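Side-chain contacts in putative streptothricin acetyltransferase (Bacillus anthracis, PDB 3PP9), which probably transfers an acetyl group from acetyl coenzyme A to the antibiotic streptothricin, as a member of the GNAT acetyltransferase family: residues Leu34-Ser37 and Arg42-Tyr45; Ile137-Gln142 and Cys155-Gly160. All coordinates share one frame; numbering follows the deposited sequence.

In the fold
Contact 2 is buried close to the middle of the chain, where strand 136-142 of the main mixed sheet meets the loop after helix 146-154, just before strand 158-163, beside acetyl coenzyme A. Contact 1 is a surface contact at the turn end of the two-stranded hairpin 25-36/43-56, its centre about 21 Å from the centre of the chain. Their chemistry follows their place: backbone bonds and a serine hydroxyl join the hairpin strands, whereas the segments of contact 2 meet through hydrocarbon and one aromatic ring. The two touch where Ile43 packs on Ile159 and Gly160, so the apolar face of the hairpin lies against strand 158-163. Both contacts also reach the second subunit.

Contact 1. Residues Leu34-Ser37 and Arg42-Tyr45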
loop_
_atom_site.group_PDB
_atom_site.type_symbol
_atom_site.label_atom_id
_atom_site.label_comp_id
_atom_site.label_asym_id
_atom_site.label_seq_id
_atom_site.Cartn_x
_atom_site.Cartn_y
_atom_site.Cartn_z
ATOM N N LEU A 34 10.987 -13.240 7.759
ATOM C CA LEU A 34 9.589 -13.572 8.017
ATOM C C LEU A 34 9.125 -14.988 7.749
ATOM O O LEU A 34 9.664 -15.699 6.893
ATOM C CB LEU A 34 8.731 -12.614 7.173
ATOM C CG LEU A 34 8.973 -11.125 7.415
ATOM C CD1 LEU A 34 8.220 -10.312 6.399
ATOM C CD2 LEU A 34 8.594 -10.713 8.815
ATOM N N SER A 35 8.133 -15.405 8.534
ATOM C CA SER A 35 7.517 -16.713 8.373
ATOM C C SER A 35 6.027 -16.561 8.666
ATOM O O SER A 35 5.598 -15.591 9.309
ATOM C CB SER A 35 8.141 -17.773 9.281
ATOM O OG SER A 35 7.991 -17.429 10.644
ATOM N N LEU A 36 5.237 -17.506 8.162
ATOM C CA LEU A 36 3.786 -17.485 8.328
ATOM C C LEU A 36 3.316 -18.784 8.963
ATOM O O LEU A 36 3.420 -19.856 8.356
ATOM C CB LEU A 36 3.106 -17.311 6.966
ATOM C CG LEU A 36 1.577 -17.263 6.958
ATOM C CD1 LEU A 36 1.101 -16.125 7.831
ATOM C CD2 LEU A 36 1.016 -17.109 5.545
ATOM N N SER A 37 2.818 -18.687 10.192
ATOM C CA SER A 37 2.316 -19.858 10.902
ATOM C C SER A 37 0.903 -20.170 10.425
ATOM O O SER A 37 0.231 -19.323 9.826
ATOM C CB SER A 37 2.312 -19.626 12.410
ATOM O OG SER A 37 1.401 -18.598 12.760
ATOM N N ARG A 42 -0.615 -15.967 11.895
ATOM C CA ARG A 42 0.368 -15.183 12.602
ATOM C C ARG A 42 1.670 -15.120 11.822
ATOM O O ARG A 42 2.242 -16.149 11.450
ATOM C CB ARG A 42 0.625 -15.813 13.971
ATOM C CG ARG A 42 1.491 -15.007 14.918
ATOM C CD ARG A 42 1.814 -15.831 16.162
ATOM N NE ARG A 42 2.468 -15.017 17.184
ATOM C CZ ARG A 42 1.818 -14.330 18.125
ATOM N NH1 ARG A 42 0.489 -14.337 18.177
ATOM N NH2 ARG A 42 2.500 -13.615 19.016
ATOM N N ILE A 43 2.109 -13.900 11.569
ATOM C CA ILE A 43 3.355 -13.662 10.878
ATOM C C ILE A 43 4.399 -13.556 11.966
ATOM O O ILE A 43 4.272 -12.747 12.893
ATOM C CB ILE A 43 3.322 -12.375 10.055
ATOM C CG1 ILE A 43 2.318 -12.525 8.909
ATOM C CG2 ILE A 43 4.719 -12.073 9.504
ATOM C CD1 ILE A 43 2.077 -11.246 8.124
ATOM N N GLU A 44 5.430 -14.377 11.858
ATOM C CA GLU A 44 6.481 -14.388 12.845
ATOM C C GLU A 44 7.781 -13.999 12.190
ATOM O O GLU A 44 7.881 -13.869 10.973
ATOM C CB GLU A 44 6.610 -15.784 13.446
ATOM C CG GLU A 44 5.356 -16.254 14.158
ATOM C CD GLU A 44 5.476 -17.660 14.700
ATOM O OE1 GLU A 44 6.325 -18.434 14.206
ATOM O OE2 GLU A 44 4.691 -18.001 15.607
ATOM N N TYR A 45 8.793 -13.792 13.009
ATOM C CA TYR A 45 10.058 -13.432 12.445
ATOM C C TYR A 45 11.187 -13.839 13.356
ATOM O O TYR A 45 10.988 -14.142 14.539
ATOM C CB TYR A 45 10.153 -11.910 12.225
ATOM C CG TYR A 45 10.241 -11.102 13.505
ATOM C CD1 TYR A 45 11.462 -10.953 14.173
ATOM C CD2 TYR A 45 9.124 -10.491 14.045
ATOM C CE1 TYR A 45 11.561 -10.235 15.338
ATOM C CE2 TYR A 45 9.208 -9.767 15.207
ATOM C CZ TYR A 45 10.444 -9.638 15.854
ATOM O OH TYR A 45 10.568 -8.929 17.025
#
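Ser35 and Glu44 form the hydrogen-bonded pair near the turn end of this antiparallel hairpin: Ser35 N gives its hydrogen to Glu44 O at 2.9 Å, and Glu44 N returns one to Ser35 O at 2.8 Å. On one face of the ribbon Leu34, Leu36, Ile43 and Tyr45 gather, and here the packing is close. Leu34 sends CD2 to within 3.9 Å of Tyr45 CB, while Leu36, in one of its two conformers, has CG anti to the backbone N (chi1 -180°) and brings CD1 to 4.0 Å from Ile43 CG1. Branched aliphatic residues suit this face, because Phe162 and Ile159 lie against it and Phe164 of the second subunit packs on Leu36 and Ile43. The ring of Tyr45 leads away from Leu34, and its OH is hydrogen-bonded to Lys150 and Glu153.

The other face is polar and nearer to solvent. Ser35 OG lies 3.5 Å from Glu44 CB, and the extended chain of partly exposed Glu44 carries its carboxylate onward. At the turn end the guanidinium of exposed Arg42 heads away from the 34-37 segment. Ser37 N bonds to Arg42 O at 2.9 Å; in one of two conformers Ser37 OG, also 2.9 Å from Arg42 O, meets a lone pair in the carbonyl plane. With that hydroxyl in place, the carbonyl of Arg42, beside the turn, is held by two donors of a single serine.

Contact 2. Residues Ile137-Gln142 and Cys155-Gly160; sequences IMLETQ and CGFVIG. With K (potassium ion), chain F; ACO (acetyl coenzyme *a), chain D.
Strand 136-142 lines the acetyl coenzyme A pocket of this GNAT domain, and the aromatic ring of Phe157 packs against its first half. Phe157 lies just beyond the Schellman motif that ends helix 146-154, where Gly156 accepts a positive phi (98°) that a side chain would find cramped. With CG anti to the carbonyl carbon (chi1 -70°), the ring reaches back to the strand and carries the contact from its segment.

Leu139 CD1 comes at a slant to the CD2-CE2 side of the ring, 3.4 Å from Phe157 CE2, a snug fit. Ile137 CG2 meets the end of the ring more loosely, 4.2 Å from Phe157 CZ, and the carbonyl oxygen Ile137 O lies 3.6 Å from Phe157 CE2. A broad, flat hydrocarbon suits this buried place beside two aliphatic side chains. Ile137 and Leu139 are bonded through their backbones to Leu183 and Trp181 of strand 178-184. Tyr152 of helix 146-154 adds an edge-to-face partner for Phe157.

Farther along, the strand serves the ligand. Leu139 CB and the acetyl methyl CH3 of the cofactor are 3.9 Å apart, with Glu140 O at 3.5 Å from the same CH3. Thr141 and Glu140 each have two conformers; in the one described here, Thr141 turns OG1 anti to its own N (chi1 -173°), where OG1 binds the potassium ion at 3.0 Å. A water held by the Glu140 carboxylate also binds this ion, and Glu140 is tied in turn to Tyr167. Phe157 thus fills the space between strand and helix in a beta-alpha-beta crossover, 136-142/146-154/158-163, whose parallel strands have strand 178-184 inserted antiparallel between them, as in the GNAT fold.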
loop_
_atom_site.group_PDB
_atom_site.type_symbol
_atom_site.label_atom_id
_atom_site.label_comp_id
_atom_site.label_asym_id
_atom_site.label_seq_id
_atom_site.Cartn_x
_atom_site.Cartn_y
_atom_site.Cartn_z
ATOM N N ILE A 137 -4.006 2.483 14.195
ATOM C CA ILE A 137 -2.897 3.167 13.553
ATOM C C ILE A 137 -2.071 2.107 12.845
ATOM O O ILE A 137 -1.965 0.977 13.312
ATOM C CB ILE A 137 -1.958 3.829 14.551
ATOM C CG1 ILE A 137 -2.679 4.750 15.511
ATOM C CG2 ILE A 137 -0.852 4.566 13.807
ATOM C CD1 ILE A 137 -1.732 5.344 16.547
HETATM N N MSE A 138 -1.491 2.458 11.712
HETATM C CA MSE A 138 -0.658 1.515 10.959
HETATM C C MSE A 138 0.484 2.234 10.298
HETATM O O MSE A 138 0.506 3.465 10.233
HETATM C CB MSE A 138 -1.466 0.832 9.872
HETATM C CG MSE A 138 -2.032 1.828 8.894
HETATM SE SE MSE A 138 -3.086 1.071 7.473
HETATM C CE MSE A 138 -1.847 0.318 6.328
ATOM N N LEU A 139 1.427 1.447 9.786
ATOM C CA LEU A 139 2.579 2.012 9.098
ATOM C C LEU A 139 3.317 0.917 8.356
ATOM O O LEU A 139 2.978 -0.255 8.460
ATOM C CB LEU A 139 3.506 2.729 10.094
ATOM C CG LEU A 139 4.215 1.997 11.244
ATOM C CD1 LEU A 139 3.285 1.488 12.293
ATOM C CD2 LEU A 139 5.200 0.910 10.786
ATOM N N GLU A 140 4.257 1.339 7.513
ATOM C CA GLU A 140 5.109 0.432 6.763
ATOM C C GLU A 140 6.528 0.770 7.123
ATOM O O GLU A 140 6.866 1.940 7.330
ATOM C CB GLU A 140 4.948 0.605 5.248
ATOM C CG GLU A 140 5.860 -0.294 4.384
ATOM C CD GLU A 140 7.343 0.138 4.286
ATOM O OE1 GLU A 140 7.730 1.215 4.792
ATOM O OE2 GLU A 140 8.123 -0.606 3.657
ATOM N N THR A 141 7.339 -0.268 7.243
ATOM C CA THR A 141 8.752 -0.113 7.504
ATOM C C THR A 141 9.419 -1.219 6.663
ATOM O O THR A 141 8.724 -1.986 5.992
ATOM C CB THR A 141 9.090 -0.061 9.044
ATOM O OG1 THR A 141 10.484 0.266 9.244
ATOM C CG2 THR A 141 8.712 -1.348 9.751
ATOM N N GLN A 142 10.752 -1.218 6.595
ATOM C CA GLN A 142 11.520 -2.210 5.828
ATOM C C GLN A 142 12.058 -3.210 6.849
ATOM O O GLN A 142 12.297 -2.851 8.013
ATOM C CB GLN A 142 12.695 -1.609 5.068
ATOM C CG GLN A 142 12.311 -0.665 3.954
ATOM C CD GLN A 142 13.497 -0.234 3.098
ATOM O OE1 GLN A 142 14.472 -0.971 2.929
ATOM N NE2 GLN A 142 13.397 0.957 2.520
ATOM N N CYS A 155 5.467 -0.812 21.383
ATOM C CA CYS A 155 4.315 0.078 21.397
ATOM C C CYS A 155 2.975 -0.647 21.180
ATOM O O CYS A 155 1.922 -0.005 21.161
ATOM C CB CYS A 155 4.492 1.216 20.378
ATOM S SG CYS A 155 5.787 2.393 20.796
ATOM N N GLY A 156 3.012 -1.962 21.012
ATOM C CA GLY A 156 1.781 -2.753 20.841
ATOM C C GLY A 156 1.356 -3.113 19.441
ATOM O O GLY A 156 0.309 -3.741 19.238
ATOM N N PHE A 157 2.163 -2.731 18.455
ATOM C CA PHE A 157 1.862 -3.042 17.072
ATOM C C PHE A 157 2.176 -4.498 16.757
ATOM O O PHE A 157 3.052 -5.111 17.377
ATOM C CB PHE A 157 2.698 -2.175 16.124
ATOM C CG PHE A 157 2.316 -0.705 16.102
ATOM C CD1 PHE A 157 2.727 0.176 17.100
ATOM C CD2 PHE A 157 1.597 -0.192 15.038
ATOM C CE1 PHE A 157 2.391 1.527 17.047
ATOM C CE2 PHE A 157 1.269 1.151 14.981
ATOM C CZ PHE A 157 1.660 2.019 15.984
ATOM N N VAL A 158 1.442 -5.047 15.795
ATOM C CA VAL A 158 1.644 -6.413 15.332
ATOM C C VAL A 158 1.786 -6.401 13.816
ATOM O O VAL A 158 1.290 -5.498 13.141
ATOM C CB VAL A 158 0.493 -7.331 15.739
ATOM C CG1 VAL A 158 0.377 -7.374 17.259
ATOM C CG2 VAL A 158 -0.785 -6.879 15.119
ATOM N N ILE A 159 2.510 -7.371 13.281
ATOM C CA ILE A 159 2.691 -7.459 11.834
ATOM C C ILE A 159 1.431 -8.044 11.194
ATOM O O ILE A 159 0.972 -9.128 11.569
ATOM C CB ILE A 159 3.865 -8.349 11.468
ATOM C CG1 ILE A 159 5.158 -7.761 12.035
ATOM C CG2 ILE A 159 3.965 -8.447 9.952
ATOM C CD1 ILE A 159 6.376 -8.622 11.783
ATOM N N GLY A 160 0.885 -7.305 10.224
ATOM C CA GLY A 160 -0.300 -7.740 9.507
ATOM C C GLY A 160 -0.036 -8.178 8.079
ATOM O O GLY A 160 -0.864 -8.838 7.479
HETATM K K K F . 12.198 1.765 7.356
HETATM N N1A ACO D . 16.120 -1.614 19.657
HETATM C C2A ACO D . 15.284 -2.227 20.516
HETATM N N3A ACO D . 14.294 -1.587 21.157
HETATM C C4A ACO D . 14.101 -0.260 20.948
HETATM C C5A ACO D . 14.992 0.466 20.039
HETATM C C6A ACO D . 16.054 -0.294 19.386
HETATM N N6A ACO D . 16.891 0.339 18.542
HETATM N N7A ACO D . 14.601 1.746 20.024
HETATM C C8A ACO D . 13.543 1.844 20.860
HETATM N N9A ACO D . 13.245 0.648 21.400
HETATM C C1B ACO D . 12.206 0.351 22.401
HETATM C C2B ACO D . 12.671 0.965 23.723
HETATM O O2B ACO D . 13.561 0.146 24.494
HETATM C C3B ACO D . 11.377 1.239 24.441
HETATM O O3B ACO D . 10.975 0.063 25.131
HETATM P P3B ACO D . 10.340 0.092 26.606
HETATM O O7A ACO D . 9.056 0.880 26.453
HETATM O O8A ACO D . 11.404 0.775 27.427
HETATM O O9A ACO D . 10.149 -1.386 26.884
HETATM C C4B ACO D . 10.400 1.530 23.318
HETATM O O4B ACO D . 10.942 0.943 22.123
HETATM C C5B ACO D . 10.195 3.029 23.139
HETATM O O5B ACO D . 11.413 3.594 22.648
HETATM P P1A ACO D . 11.623 5.183 22.606
HETATM O O1A ACO D . 12.822 5.551 23.448
HETATM O O2A ACO D . 10.292 5.811 22.901
HETATM O O3A ACO D . 11.983 5.357 21.038
HETATM P P2A ACO D . 12.813 6.545 20.371
HETATM O O4A ACO D . 14.225 6.040 20.297
HETATM O O5A ACO D . 12.545 7.879 21.014
HETATM O O6A ACO D . 12.167 6.639 18.893
HETATM C CBP ACO D . 12.339 5.881 16.618
HETATM C CCP ACO D . 12.037 5.497 18.061
HETATM C CDP ACO D . 12.062 4.681 15.724
HETATM C CEP ACO D . 11.452 7.055 16.210
HETATM C CAP ACO D . 13.808 6.303 16.487
HETATM O OAP ACO D . 14.658 5.136 16.650
HETATM C C9P ACO D . 14.155 6.911 15.158
HETATM O O9P ACO D . 13.902 8.064 14.908
HETATM N N8P ACO D . 14.771 6.151 14.243
HETATM C C7P ACO D . 15.207 6.661 12.941
HETATM C C6P ACO D . 14.071 7.008 12.014
HETATM C C5P ACO D . 13.211 5.792 11.818
HETATM O O5P ACO D . 13.696 4.686 11.662
HETATM N N4P ACO D . 11.910 5.980 11.824
HETATM C C3P ACO D . 10.937 4.919 11.638
HETATM C C2P ACO D . 10.849 4.667 10.133
HETATM S S1P ACO D . 9.346 3.823 9.687
HETATM C C ACO D . 8.204 5.068 9.716
HETATM O O ACO D . 8.529 6.194 10.028
HETATM C CH3 ACO D . 6.790 4.754 9.369
HETATM O O HOH W 1 10.397 1.850 5.027
HETATM O O HOH W 2 15.177 0.827 6.213
#